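PDB 3VA9: sensor histidine kinase from Rhodopseudomonas palustris, which probably transfers phosphate from ATP to a protein histidine in two-component signalling, and is represented here by its sensor domain, a four-helix bundle of the CHASE3 family. Local coordinates for residues A[19-24]-A[135-140]; A[25-30]-A[62-67]; A[89-94]-A[120-125]; A[36-41]-A[97-102]. All blocks are in the same frame, centred on the assembly; numbering follows the deposited sequence.

Contact 1 (A[19-24]-A[135-140]); sequences KALLAI and AEQALL
Glu136 and Leu21 carry this contact, with Ala20 as the small residue that lets the glutamate lie close to the opposite helix. Segments 19-24 and 135-140 run almost exactly antiparallel, at 171°, with their axes 10.3 Å apart, and Leu21 and Glu136 pass alongside one another in opposite senses. The leucine reaches over with its CD2 methyl, which rests 3.7 Å from Glu136 CB, so it meets the aliphatic base of the acidic side chain rather than its charge. Its other branch, CD1, lies 4.3 Å from Gln137 CG, again an aliphatic part of a polar residue, and the amide of that glutamine continues to the surface. A bend at CB-CG (chi2 -70°) turns the Glu136 carboxylate along the helix, where OE1 comes to 3.7 Å from Ala20 CB. Alanine suits the place because its single methyl allows so close an approach. Ile24 adds its CD1 at 4.4 Å from Glu136 CG, one turn further along. Burial against methyl groups would tend to make the carboxylate easier to protonate, but OE2 is not left to apolar neighbours, since it accepts a hydrogen bond from Gln77 NE2 of helix 75-101. Around this junction, helix 47-70 closes in through Val70 on Ala20, while Ile24 leads onward to Leu129, Leu132 and Thr133 of helix 121-142, so that all four long helices come together near this end of the bundle.

Contact 2 (A[25-30]-A[62-67]); sequences SAIQQA and ARLDGL
With CG set anti to the carbonyl carbon (chi1 -68°) and the chain extended from there to NE, Arg63 is carried straight across to helix 18-44, while Ile27, whose CG1 takes the same orientation, sends its CD1 methyl back the other way. Each side chain thus slides past the other, and Ile27 CG1 packs 3.9 Å from Arg63 CB. The setting is an antiparallel pair within the four-helix bundle, the first two long helices crossing here at -160°, and Arg63 acts as a knob in a hole formed by Ala26, Ile27, Gln29 and Ala30. An arginine suits this place because its methylenes can fill an apolar hole while its guanidinium stays near the edge of the interface: Arg63 CD lies 3.9 Å from Ala26 CB, and the small side chains of Ala26 and Ala30 let the arginine chain lie close to the backbone of helix 18-44. On the inner side aliphatic groups meet. Ile27 CD1 meets Leu64 CD2 at 3.7 Å and Leu67 CD2 at 3.4 Å, the second distance shorter than ordinary van der Waals contact, and both leucines lie roughly at right angles to the isoleucine. Ile81, Leu84 and Leu129 from the other two helices complete this core. At the outer edge, Arg63 NH1 donates to Ala26 O through a bent bond, with 140° at the hydrogen; the oxygen lies at the guanidinium edge, somewhat out of its plane. Ala26 O therefore has two donors, the helical Ala30 N at 3.1 Å and Arg63 NH1 at 2.9 Å, which reach it from opposite faces of its carbonyl plane.

Contact 3 (A[89-94]-A[120-125]); sequences DMRMAQ and RLTERI
This is a partly buried, antiparallel helix-helix contact of the four-helix bundle, where Leu121, in the first turn of helix 121-142, packs among Met90, Arg91 and Gln94 of helix 75-101. The leucine puts its CD1 methyl on the surface of the opposite helix, 3.7 Å from both Met90 CB and Arg91 N, and against the Gln94 amide, 3.4 Å from OE1; a branched apolar chain suits this position because it can cover backbone as well as side chain. Deeper in, Ile125 CD1 lies 3.7 Å from Arg91 CB, crossing the arginine at about a right angle; Ile125 also touches Leu84 and Leu87 of the same helix 75-101. Arg91 combines apolar packing with polar bonds. Its aliphatic part packs on Leu121 and Ile125, and a bend at chi2 (49°) turns the guanidinium aside to lie near Thr122, whose OG1 is close to NE but too far at 3.6 Å for a bond. The charge is met elsewhere: NH2 forms a salt bridge with Glu35 of helix 18-44, which ties a third helix into the junction, and NH1 donates to Gln94 OE1 over 3.0 Å at 143°. The same amide oxygen faces the start of helix 121-142, where early N-H groups lack an acceptor one turn back. A water supplies one, accepting from Leu121 N at 3.1 Å and donating to Gln94 OE1 at 3.0 Å.

Contact 4 (A[36-41]-A[97-102]); sequences TSERGF and RVVELG
Helices 18-44 and 75-101 run side by side in the same direction here, their axes 9.8 Å apart and crossing at 18°, with Glu38 and Val99 at the nearest backbone approach. Glu38 lies over the two valines. Its CG is packed tightly against Val99 CG2, at 3.3 Å, and Glu38 CB is 3.6 Å from the same methyl. The chain then turns at chi2 (-93°), which swings the carboxylate across Val98 at about a right angle and leaves OE2 3.5 Å from Val98 CG1. Valine suits both positions: branched at CB, it offers a broad apolar surface close to its own helix, leaving room for the methylenes of the glutamate between the backbones. With Leu113 of helix 106-116 also touching Glu38, the acid lies in a largely apolar setting that may favour its protonated form. One turn further on, Phe41 approaches the end of helix 75-101. Val99 O lies in the plane of the Phe41 ring, at its edge, 3.7 Å from CE2, so the slightly positive rim of the aromatic ring faces a carbonyl oxygen. The same CE2 is 4.5 Å from Gly102 CA. Gly102 takes a positive phi, readily adopted without a side chain, and leaves the helix while its N still bonds to Val98 O. Phe41 also touches Tyr49 and Arg50 of helix 47-70. The first and third long helices are the diagonal, parallel pair of an up-and-down four-helix bundle, and they meet here beyond the start of helix 121-142, where helix 106-116 packs on Glu38 and Val98.

Helix 18-44 supplies one side of contacts 1, 2 and 4, meeting a different long helix in each, while contact 3 joins helices 75-101 and 121-142. Contacts 1 and 4 are the buried ones and lie on opposite sides of the chain's centre, about 32 Å apart between centres; each sets a bent glutamate among aliphatic groups. Contacts 2 and 3, nearer the middle but only partly buried, instead use arginines whose methylenes pack while their guanidinium groups find oxygen acceptors. Contacts 1 and 2 touch directly through Leu67, which packs on Ala23 and Ile24. Only contact 4 pairs helices running in the same direction.

Contact 1 (A[19-24]-A[135-140])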
loop_
_atom_site.group_PDB
_atom_site.type_symbol
_atom_site.label_atom_id
_atom_site.label_comp_id
_atom_site.label_asym_id
_atom_site.label_seq_id
_atom_site.Cartn_x
_atom_site.Cartn_y
_atom_site.Cartn_z
ATOM N N LYS A 19 -6.508 -10.480 -15.209
ATOM C CA LYS A 19 -7.290 -10.048 -14.063
ATOM C C LYS A 19 -6.367 -9.767 -12.875
ATOM O O LYS A 19 -6.632 -8.871 -12.069
ATOM C CB LYS A 19 -8.322 -11.120 -13.702
ATOM C CG LYS A 19 -9.139 -10.834 -12.451
ATOM C CD LYS A 19 -10.107 -11.975 -12.168
ATOM C CE LYS A 19 -10.936 -11.718 -10.920
ATOM N NZ LYS A 19 -11.848 -12.859 -10.620
ATOM N N ALA A 20 -5.281 -10.530 -12.781
ATOM C CA ALA A 20 -4.333 -10.394 -11.679
ATOM C C ALA A 20 -3.476 -9.134 -11.804
ATOM O O ALA A 20 -3.149 -8.497 -10.800
ATOM C CB ALA A 20 -3.449 -11.634 -11.572
ATOM N N LEU A 21 -3.116 -8.781 -13.035
ATOM C CA LEU A 21 -2.301 -7.594 -13.283
ATOM C C LEU A 21 -3.072 -6.307 -12.992
ATOM O O LEU A 21 -2.503 -5.335 -12.502
ATOM C CB LEU A 21 -1.768 -7.586 -14.719
ATOM C CG LEU A 21 -0.806 -8.713 -15.110
ATOM C CD1 LEU A 21 -0.415 -8.600 -16.580
ATOM C CD2 LEU A 21 0.432 -8.716 -14.214
ATOM N N LEU A 22 -4.365 -6.306 -13.305
ATOM C CA LEU A 22 -5.236 -5.192 -12.956
ATOM C C LEU A 22 -5.227 -5.019 -11.450
ATOM O O LEU A 22 -5.019 -3.916 -10.936
ATOM C CB LEU A 22 -6.666 -5.461 -13.424
ATOM C CG LEU A 22 -6.934 -5.393 -14.927
ATOM C CD1 LEU A 22 -8.370 -5.813 -15.239
ATOM C CD2 LEU A 22 -6.644 -3.992 -15.451
ATOM N N ALA A 23 -5.450 -6.127 -10.748
ATOM C CA ALA A 23 -5.515 -6.131 -9.291
ATOM C C ALA A 23 -4.221 -5.620 -8.651
ATOM O O ALA A 23 -4.256 -4.945 -7.630
ATOM C CB ALA A 23 -5.851 -7.529 -8.780
ATOM N N ILE A 24 -3.086 -5.949 -9.262
ATOM C CA ILE A 24 -1.779 -5.537 -8.756
ATOM C C ILE A 24 -1.571 -4.034 -8.910
ATOM O O ILE A 24 -0.995 -3.380 -8.041
ATOM C CB ILE A 24 -0.646 -6.289 -9.482
ATOM C CG1 ILE A 24 -0.625 -7.757 -9.053
ATOM C CG2 ILE A 24 0.699 -5.640 -9.206
ATOM C CD1 ILE A 24 0.341 -8.597 -9.844
ATOM N N ALA A 135 6.189 -12.007 -12.311
ATOM C CA ALA A 135 5.824 -13.410 -12.141
ATOM C C ALA A 135 4.560 -13.774 -12.921
ATOM O O ALA A 135 4.491 -14.840 -13.527
ATOM C CB ALA A 135 5.659 -13.748 -10.667
ATOM N N GLU A 136 3.563 -12.895 -12.903
ATOM C CA GLU A 136 2.331 -13.135 -13.649
ATOM C C GLU A 136 2.573 -13.035 -15.150
ATOM O O GLU A 136 1.981 -13.782 -15.933
ATOM C CB GLU A 136 1.237 -12.154 -13.229
ATOM C CG GLU A 136 0.546 -12.510 -11.927
ATOM C CD GLU A 136 -0.323 -13.744 -12.045
ATOM O OE1 GLU A 136 -0.981 -13.909 -13.093
ATOM O OE2 GLU A 136 -0.355 -14.547 -11.088
ATOM N N GLN A 137 3.437 -12.106 -15.549
ATOM C CA GLN A 137 3.805 -11.961 -16.954
ATOM C C GLN A 137 4.575 -13.190 -17.432
ATOM O O GLN A 137 4.222 -13.801 -18.436
ATOM C CB GLN A 137 4.617 -10.679 -17.180
ATOM C CG GLN A 137 3.785 -9.400 -17.110
ATOM C CD GLN A 137 4.630 -8.140 -17.118
ATOM O OE1 GLN A 137 5.687 -8.079 -16.488
ATOM N NE2 GLN A 137 4.160 -7.121 -17.824
ATOM N N ALA A 138 5.624 -13.554 -16.704
ATOM C CA ALA A 138 6.362 -14.773 -17.004
ATOM C C ALA A 138 5.404 -15.960 -17.028
ATOM O O ALA A 138 5.449 -16.791 -17.939
ATOM C CB ALA A 138 7.466 -14.996 -15.981
ATOM N N LEU A 139 4.531 -16.025 -16.026
ATOM C CA LEU A 139 3.563 -17.111 -15.898
ATOM C C LEU A 139 2.673 -17.244 -17.128
ATOM O O LEU A 139 2.564 -18.323 -17.712
ATOM C CB LEU A 139 2.696 -16.910 -14.655
ATOM C CG LEU A 139 1.597 -17.946 -14.419
ATOM C CD1 LEU A 139 2.194 -19.344 -14.323
ATOM C CD2 LEU A 139 0.802 -17.603 -13.166
ATOM N N LEU A 140 2.029 -16.147 -17.510
ATOM C CA LEU A 140 1.174 -16.131 -18.692
ATOM C C LEU A 140 1.931 -16.658 -19.908
ATOM O O LEU A 140 1.444 -17.536 -20.621
ATOM C CB LEU A 140 0.653 -14.713 -18.957
ATOM C CG LEU A 140 -0.280 -14.478 -20.150
ATOM C CD1 LEU A 140 -1.045 -13.175 -19.984
ATOM C CD2 LEU A 140 0.480 -14.482 -21.468
#

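Contact 2 (A[25-30]-A[62-67])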
loop_
_atom_site.group_PDB
_atom_site.type_symbol
_atom_site.label_atom_id
_atom_site.label_comp_id
_atom_site.label_asym_id
_atom_site.label_seq_id
_atom_site.Cartn_x
_atom_site.Cartn_y
_atom_site.Cartn_z
ATOM N N SER A 25 -2.046 -3.494 -10.027
ATOM C CA SER A 25 -1.936 -2.071 -10.308
ATOM C C SER A 25 -2.871 -1.270 -9.410
ATOM O O SER A 25 -2.559 -0.156 -9.007
ATOM C CB SER A 25 -2.260 -1.808 -11.779
ATOM O OG SER A 25 -2.788 -0.510 -11.956
ATOM N N ALA A 26 -4.021 -1.852 -9.100
ATOM C CA ALA A 26 -4.979 -1.224 -8.209
ATOM C C ALA A 26 -4.451 -1.163 -6.774
ATOM O O ALA A 26 -4.846 -0.296 -5.990
ATOM C CB ALA A 26 -6.316 -1.960 -8.268
ATOM N N ILE A 27 -3.552 -2.079 -6.432
ATOM C CA ILE A 27 -2.938 -2.081 -5.104
ATOM C C ILE A 27 -1.883 -0.980 -4.965
ATOM O O ILE A 27 -1.837 -0.269 -3.962
ATOM C CB ILE A 27 -2.343 -3.462 -4.760
ATOM C CG1 ILE A 27 -3.478 -4.438 -4.448
ATOM C CG2 ILE A 27 -1.385 -3.360 -3.579
ATOM C CD1 ILE A 27 -3.046 -5.863 -4.366
ATOM N N GLN A 28 -1.039 -0.857 -5.979
ATOM C CA GLN A 28 -0.104 0.256 -6.090
ATOM C C GLN A 28 -0.846 1.590 -5.963
ATOM O O GLN A 28 -0.465 2.444 -5.169
ATOM C CB GLN A 28 0.614 0.171 -7.436
ATOM C CG GLN A 28 1.340 1.425 -7.867
ATOM C CD GLN A 28 1.774 1.352 -9.323
ATOM O OE1 GLN A 28 1.032 1.748 -10.231
ATOM N NE2 GLN A 28 2.975 0.830 -9.555
ATOM N N GLN A 29 -1.914 1.752 -6.741
ATOM C CA GLN A 29 -2.754 2.946 -6.675
ATOM C C GLN A 29 -3.201 3.279 -5.251
ATOM O O GLN A 29 -3.010 4.407 -4.782
ATOM C CB GLN A 29 -3.982 2.798 -7.580
ATOM C CG GLN A 29 -4.975 3.956 -7.475
ATOM C CD GLN A 29 -6.216 3.758 -8.336
ATOM O OE1 GLN A 29 -6.361 2.740 -9.014
ATOM N NE2 GLN A 29 -7.117 4.738 -8.313
ATOM N N ALA A 30 -3.795 2.297 -4.572
ATOM C CA ALA A 30 -4.339 2.496 -3.226
ATOM C C ALA A 30 -3.274 2.901 -2.208
ATOM O O ALA A 30 -3.529 3.723 -1.333
ATOM C CB ALA A 30 -5.081 1.252 -2.754
ATOM N N ALA A 62 -9.111 -4.536 1.098
ATOM C CA ALA A 62 -10.050 -5.299 0.272
ATOM C C ALA A 62 -9.399 -5.837 -1.005
ATOM O O ALA A 62 -9.642 -6.974 -1.398
ATOM C CB ALA A 62 -11.270 -4.463 -0.062
ATOM N N ARG A 63 -8.568 -5.019 -1.645
ATOM C CA ARG A 63 -7.875 -5.435 -2.864
ATOM C C ARG A 63 -6.802 -6.487 -2.603
ATOM O O ARG A 63 -6.583 -7.373 -3.433
ATOM C CB ARG A 63 -7.283 -4.223 -3.580
ATOM C CG ARG A 63 -8.349 -3.317 -4.150
ATOM C CD ARG A 63 -7.801 -1.994 -4.631
ATOM N NE ARG A 63 -8.896 -1.078 -4.955
ATOM C CZ ARG A 63 -8.733 0.186 -5.330
ATOM N NH1 ARG A 63 -7.516 0.703 -5.435
ATOM N NH2 ARG A 63 -9.792 0.934 -5.596
ATOM N N LEU A 64 -6.135 -6.390 -1.453
ATOM C CA LEU A 64 -5.191 -7.423 -1.040
ATOM C C LEU A 64 -5.903 -8.749 -0.760
ATOM O O LEU A 64 -5.420 -9.805 -1.167
ATOM C CB LEU A 64 -4.376 -6.981 0.184
ATOM C CG LEU A 64 -3.309 -5.909 -0.082
ATOM C CD1 LEU A 64 -2.893 -5.192 1.193
ATOM C CD2 LEU A 64 -2.098 -6.490 -0.801
ATOM N N ASP A 65 -7.040 -8.689 -0.059
ATOM C CA ASP A 65 -7.832 -9.891 0.248
ATOM C C ASP A 65 -8.254 -10.604 -1.044
ATOM O O ASP A 65 -8.225 -11.832 -1.132
ATOM C CB ASP A 65 -9.101 -9.545 1.042
ATOM C CG ASP A 65 -8.819 -8.966 2.419
ATOM O OD1 ASP A 65 -7.707 -9.163 2.961
ATOM O OD2 ASP A 65 -9.744 -8.320 2.970
ATOM N N GLY A 66 -8.659 -9.816 -2.036
ATOM C CA GLY A 66 -9.133 -10.340 -3.305
ATOM C C GLY A 66 -8.046 -10.836 -4.241
ATOM O O GLY A 66 -8.232 -11.820 -4.951
ATOM N N LEU A 67 -6.914 -10.142 -4.265
ATOM C CA LEU A 67 -5.777 -10.592 -5.051
ATOM C C LEU A 67 -5.373 -11.959 -4.539
ATOM O O LEU A 67 -5.053 -12.863 -5.312
ATOM C CB LEU A 67 -4.609 -9.620 -4.902
ATOM C CG LEU A 67 -3.269 -10.052 -5.496
ATOM C CD1 LEU A 67 -3.350 -10.133 -7.015
ATOM C CD2 LEU A 67 -2.168 -9.096 -5.060
#

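Contact 3 (A[89-94]-A[120-125])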
loop_
_atom_site.group_PDB
_atom_site.type_symbol
_atom_site.label_atom_id
_atom_site.label_comp_id
_atom_site.label_asym_id
_atom_site.label_seq_id
_atom_site.Cartn_x
_atom_site.Cartn_y
_atom_site.Cartn_z
ATOM N N ASP A 89 1.259 -3.648 5.482
ATOM C CA ASP A 89 0.846 -3.504 6.882
ATOM C C ASP A 89 1.789 -2.588 7.691
ATOM O O ASP A 89 1.338 -1.735 8.460
ATOM C CB ASP A 89 0.708 -4.877 7.569
ATOM C CG ASP A 89 -0.639 -5.562 7.289
ATOM O OD1 ASP A 89 -1.432 -5.068 6.453
ATOM O OD2 ASP A 89 -0.904 -6.612 7.913
ATOM N N MET A 90 3.096 -2.762 7.527
ATOM C CA MET A 90 4.049 -1.880 8.195
ATOM C C MET A 90 3.913 -0.434 7.696
ATOM O O MET A 90 3.998 0.503 8.472
ATOM C CB MET A 90 5.483 -2.376 7.996
ATOM C CG MET A 90 5.736 -3.803 8.491
ATOM S SD MET A 90 7.376 -4.421 8.026
ATOM C CE MET A 90 8.397 -3.188 8.814
ATOM N N ARG A 91 3.706 -0.263 6.396
ATOM C CA ARG A 91 3.581 1.070 5.810
ATOM C C ARG A 91 2.311 1.765 6.300
ATOM O O ARG A 91 2.351 2.918 6.732
ATOM C CB ARG A 91 3.596 1.001 4.278
ATOM C CG ARG A 91 3.538 2.374 3.596
ATOM C CD ARG A 91 4.579 3.338 4.194
ATOM N NE ARG A 91 4.689 4.576 3.422
ATOM C CZ ARG A 91 5.218 5.706 3.878
ATOM N NH1 ARG A 91 5.698 5.763 5.110
ATOM N NH2 ARG A 91 5.271 6.782 3.098
ATOM N N MET A 92 1.187 1.056 6.241
ATOM C CA MET A 92 -0.073 1.593 6.763
ATOM C C MET A 92 0.002 1.976 8.241
ATOM O O MET A 92 -0.588 2.963 8.656
ATOM C CB MET A 92 -1.234 0.620 6.526
ATOM C CG MET A 92 -1.598 0.443 5.046
ATOM S SD MET A 92 -2.004 1.987 4.181
ATOM C CE MET A 92 -0.595 2.143 3.085
ATOM N N ALA A 93 0.734 1.202 9.038
ATOM C CA ALA A 93 0.901 1.535 10.450
ATOM C C ALA A 93 1.701 2.819 10.594
ATOM O O ALA A 93 1.449 3.612 11.489
ATOM C CB ALA A 93 1.575 0.390 11.216
ATOM N N GLN A 94 2.672 3.023 9.708
ATOM C CA GLN A 94 3.419 4.282 9.688
ATOM C C GLN A 94 2.528 5.504 9.391
ATOM O O GLN A 94 2.518 6.467 10.150
ATOM C CB GLN A 94 4.580 4.218 8.681
ATOM C CG GLN A 94 5.669 3.225 9.040
ATOM C CD GLN A 94 6.914 3.413 8.184
ATOM O OE1 GLN A 94 6.827 3.733 6.998
ATOM N NE2 GLN A 94 8.077 3.220 8.788
ATOM N N ARG A 120 12.215 2.791 4.113
ATOM C CA ARG A 120 12.102 2.686 2.659
ATOM C C ARG A 120 10.976 1.739 2.240
ATOM O O ARG A 120 11.046 1.083 1.197
ATOM C CB ARG A 120 13.431 2.223 2.051
ATOM C CG ARG A 120 14.608 3.160 2.299
ATOM C CD ARG A 120 15.915 2.512 1.844
ATOM N NE ARG A 120 17.087 3.348 2.103
ATOM C CZ ARG A 120 18.345 2.956 1.905
ATOM N NH1 ARG A 120 18.598 1.736 1.449
ATOM N NH2 ARG A 120 19.352 3.781 2.165
ATOM N N LEU A 121 9.938 1.672 3.060
ATOM C CA LEU A 121 8.824 0.771 2.802
ATOM C C LEU A 121 8.194 1.014 1.433
ATOM O O LEU A 121 7.731 0.079 0.776
ATOM C CB LEU A 121 7.790 0.890 3.921
ATOM C CG LEU A 121 8.275 0.181 5.189
ATOM C CD1 LEU A 121 7.357 0.445 6.401
ATOM C CD2 LEU A 121 8.417 -1.303 4.898
ATOM N N THR A 122 8.199 2.272 1.005
ATOM C CA THR A 122 7.664 2.655 -0.298
ATOM C C THR A 122 8.441 2.011 -1.456
ATOM O O THR A 122 7.856 1.400 -2.347
ATOM C CB THR A 122 7.670 4.183 -0.453
ATOM O OG1 THR A 122 6.761 4.756 0.495
ATOM C CG2 THR A 122 7.252 4.584 -1.861
ATOM N N GLU A 123 9.759 2.147 -1.436
ATOM C CA GLU A 123 10.604 1.489 -2.422
ATOM C C GLU A 123 10.402 -0.018 -2.362
ATOM O O GLU A 123 10.280 -0.681 -3.393
ATOM C CB GLU A 123 12.083 1.813 -2.174
ATOM C CG GLU A 123 12.471 3.273 -2.403
ATOM C CD GLU A 123 12.119 4.183 -1.234
ATOM O OE1 GLU A 123 11.595 3.691 -0.211
ATOM O OE2 GLU A 123 12.376 5.400 -1.340
ATOM N N ARG A 124 10.371 -0.557 -1.144
ATOM C CA ARG A 124 10.291 -2.000 -0.945
ATOM C C ARG A 124 8.962 -2.560 -1.448
ATOM O O ARG A 124 8.917 -3.645 -2.033
ATOM C CB ARG A 124 10.538 -2.357 0.521
ATOM C CG ARG A 124 11.996 -2.200 0.945
ATOM C CD ARG A 124 12.141 -2.081 2.448
ATOM N NE ARG A 124 11.905 -3.342 3.144
ATOM C CZ ARG A 124 11.831 -3.454 4.467
ATOM N NH1 ARG A 124 11.951 -2.374 5.229
ATOM N NH2 ARG A 124 11.621 -4.638 5.029
ATOM N N ILE A 125 7.886 -1.809 -1.244
ATOM C CA ILE A 125 6.590 -2.218 -1.766
ATOM C C ILE A 125 6.577 -2.244 -3.296
ATOM O O ILE A 125 6.091 -3.203 -3.897
ATOM C CB ILE A 125 5.459 -1.331 -1.244
ATOM C CG1 ILE A 125 5.188 -1.645 0.229
ATOM C CG2 ILE A 125 4.197 -1.548 -2.066
ATOM C CD1 ILE A 125 4.529 -0.507 0.976
HETATM O O HOH W 1 9.198 3.719 5.200
#

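Contact 4 (A[36-41]-A[97-102])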
loop_
_atom_site.group_PDB
_atom_site.type_symbol
_atom_site.label_atom_id
_atom_site.label_comp_id
_atom_site.label_asym_id
_atom_site.label_seq_id
_atom_site.Cartn_x
_atom_site.Cartn_y
_atom_site.Cartn_z
ATOM N N THR A 36 -0.672 10.020 -0.291
ATOM C CA THR A 36 -0.970 11.374 -0.727
ATOM C C THR A 36 -2.110 11.992 0.102
ATOM O O THR A 36 -2.088 13.185 0.408
ATOM C CB THR A 36 -1.276 11.441 -2.241
ATOM O OG1 THR A 36 -1.053 12.775 -2.709
ATOM C CG2 THR A 36 -2.726 11.040 -2.531
ATOM N N SER A 37 -3.088 11.179 0.490
ATOM C CA SER A 37 -4.213 11.686 1.274
ATOM C C SER A 37 -3.771 12.081 2.679
ATOM O O SER A 37 -4.176 13.116 3.193
ATOM C CB SER A 37 -5.346 10.664 1.335
ATOM O OG SER A 37 -5.888 10.481 0.049
ATOM N N GLU A 38 -2.931 11.256 3.287
ATOM C CA GLU A 38 -2.376 11.563 4.597
ATOM C C GLU A 38 -1.569 12.864 4.561
ATOM O O GLU A 38 -1.705 13.711 5.438
ATOM C CB GLU A 38 -1.536 10.388 5.108
ATOM C CG GLU A 38 -0.635 10.720 6.279
ATOM C CD GLU A 38 0.751 11.132 5.832
ATOM O OE1 GLU A 38 1.476 10.263 5.316
ATOM O OE2 GLU A 38 1.114 12.320 5.990
ATOM N N ARG A 39 -0.743 13.027 3.538
ATOM C CA ARG A 39 0.003 14.276 3.358
ATOM C C ARG A 39 -0.915 15.470 3.168
ATOM O O ARG A 39 -0.680 16.526 3.738
ATOM C CB ARG A 39 0.974 14.161 2.186
ATOM C CG ARG A 39 2.017 13.118 2.448
ATOM C CD ARG A 39 3.080 13.064 1.379
ATOM N NE ARG A 39 4.051 12.048 1.759
ATOM C CZ ARG A 39 5.083 11.671 1.022
ATOM N NH1 ARG A 39 5.307 12.238 -0.162
ATOM N NH2 ARG A 39 5.898 10.734 1.487
ATOM N N GLY A 40 -1.966 15.300 2.378
ATOM C CA GLY A 40 -2.944 16.362 2.187
ATOM C C GLY A 40 -3.627 16.774 3.487
ATOM O O GLY A 40 -3.887 17.962 3.705
ATOM N N PHE A 41 -3.903 15.796 4.354
ATOM C CA PHE A 41 -4.530 16.041 5.663
ATOM C C PHE A 41 -3.604 16.810 6.604
ATOM O O PHE A 41 -4.033 17.758 7.270
ATOM C CB PHE A 41 -4.957 14.718 6.314
ATOM C CG PHE A 41 -5.604 14.874 7.678
ATOM C CD1 PHE A 41 -6.704 15.706 7.853
ATOM C CD2 PHE A 41 -5.123 14.167 8.775
ATOM C CE1 PHE A 41 -7.308 15.841 9.103
ATOM C CE2 PHE A 41 -5.726 14.290 10.024
ATOM C CZ PHE A 41 -6.823 15.130 10.188
ATOM N N ARG A 97 -0.107 6.408 12.039
ATOM C CA ARG A 97 0.450 7.082 13.214
ATOM C C ARG A 97 0.604 8.579 12.935
ATOM O O ARG A 97 0.309 9.413 13.787
ATOM C CB ARG A 97 1.795 6.452 13.600
ATOM C CG ARG A 97 2.529 7.108 14.771
ATOM C CD ARG A 97 1.681 7.155 16.048
ATOM N NE ARG A 97 0.853 5.965 16.219
ATOM C CZ ARG A 97 -0.263 5.936 16.947
ATOM N NH1 ARG A 97 -0.672 7.030 17.573
ATOM N NH2 ARG A 97 -0.975 4.817 17.045
ATOM N N VAL A 98 1.069 8.905 11.732
ATOM C CA VAL A 98 1.218 10.285 11.300
ATOM C C VAL A 98 -0.144 10.982 11.225
ATOM O O VAL A 98 -0.286 12.127 11.642
ATOM C CB VAL A 98 1.852 10.360 9.910
ATOM C CG1 VAL A 98 1.840 11.796 9.410
ATOM C CG2 VAL A 98 3.270 9.785 9.927
ATOM N N VAL A 99 -1.128 10.278 10.675
ATOM C CA VAL A 99 -2.504 10.767 10.579
ATOM C C VAL A 99 -3.082 10.995 11.979
ATOM O O VAL A 99 -3.827 11.951 12.211
ATOM C CB VAL A 99 -3.388 9.762 9.791
ATOM C CG1 VAL A 99 -4.852 9.944 10.102
ATOM C CG2 VAL A 99 -3.141 9.889 8.300
ATOM N N GLU A 100 -2.713 10.121 12.912
ATOM C CA GLU A 100 -3.165 10.227 14.297
ATOM C C GLU A 100 -2.602 11.460 14.998
ATOM O O GLU A 100 -3.336 12.186 15.670
ATOM C CB GLU A 100 -2.818 8.962 15.087
ATOM C CG GLU A 100 -3.846 7.859 14.940
ATOM C CD GLU A 100 -5.198 8.244 15.519
ATOM O OE1 GLU A 100 -5.230 8.952 16.549
ATOM O OE2 GLU A 100 -6.229 7.830 14.949
ATOM N N LEU A 101 -1.301 11.689 14.844
ATOM C CA LEU A 101 -0.687 12.902 15.366
ATOM C C LEU A 101 -1.305 14.127 14.681
ATOM O O LEU A 101 -1.704 15.077 15.345
ATOM C CB LEU A 101 0.832 12.864 15.202
ATOM C CG LEU A 101 1.541 11.870 16.130
ATOM C CD1 LEU A 101 2.984 11.628 15.693
ATOM C CD2 LEU A 101 1.477 12.331 17.592
ATOM N N GLY A 102 -1.388 14.096 13.356
ATOM C CA GLY A 102 -2.202 15.056 12.632
ATOM C C GLY A 102 -1.697 16.487 12.609
ATOM O O GLY A 102 -0.709 16.814 13.266
#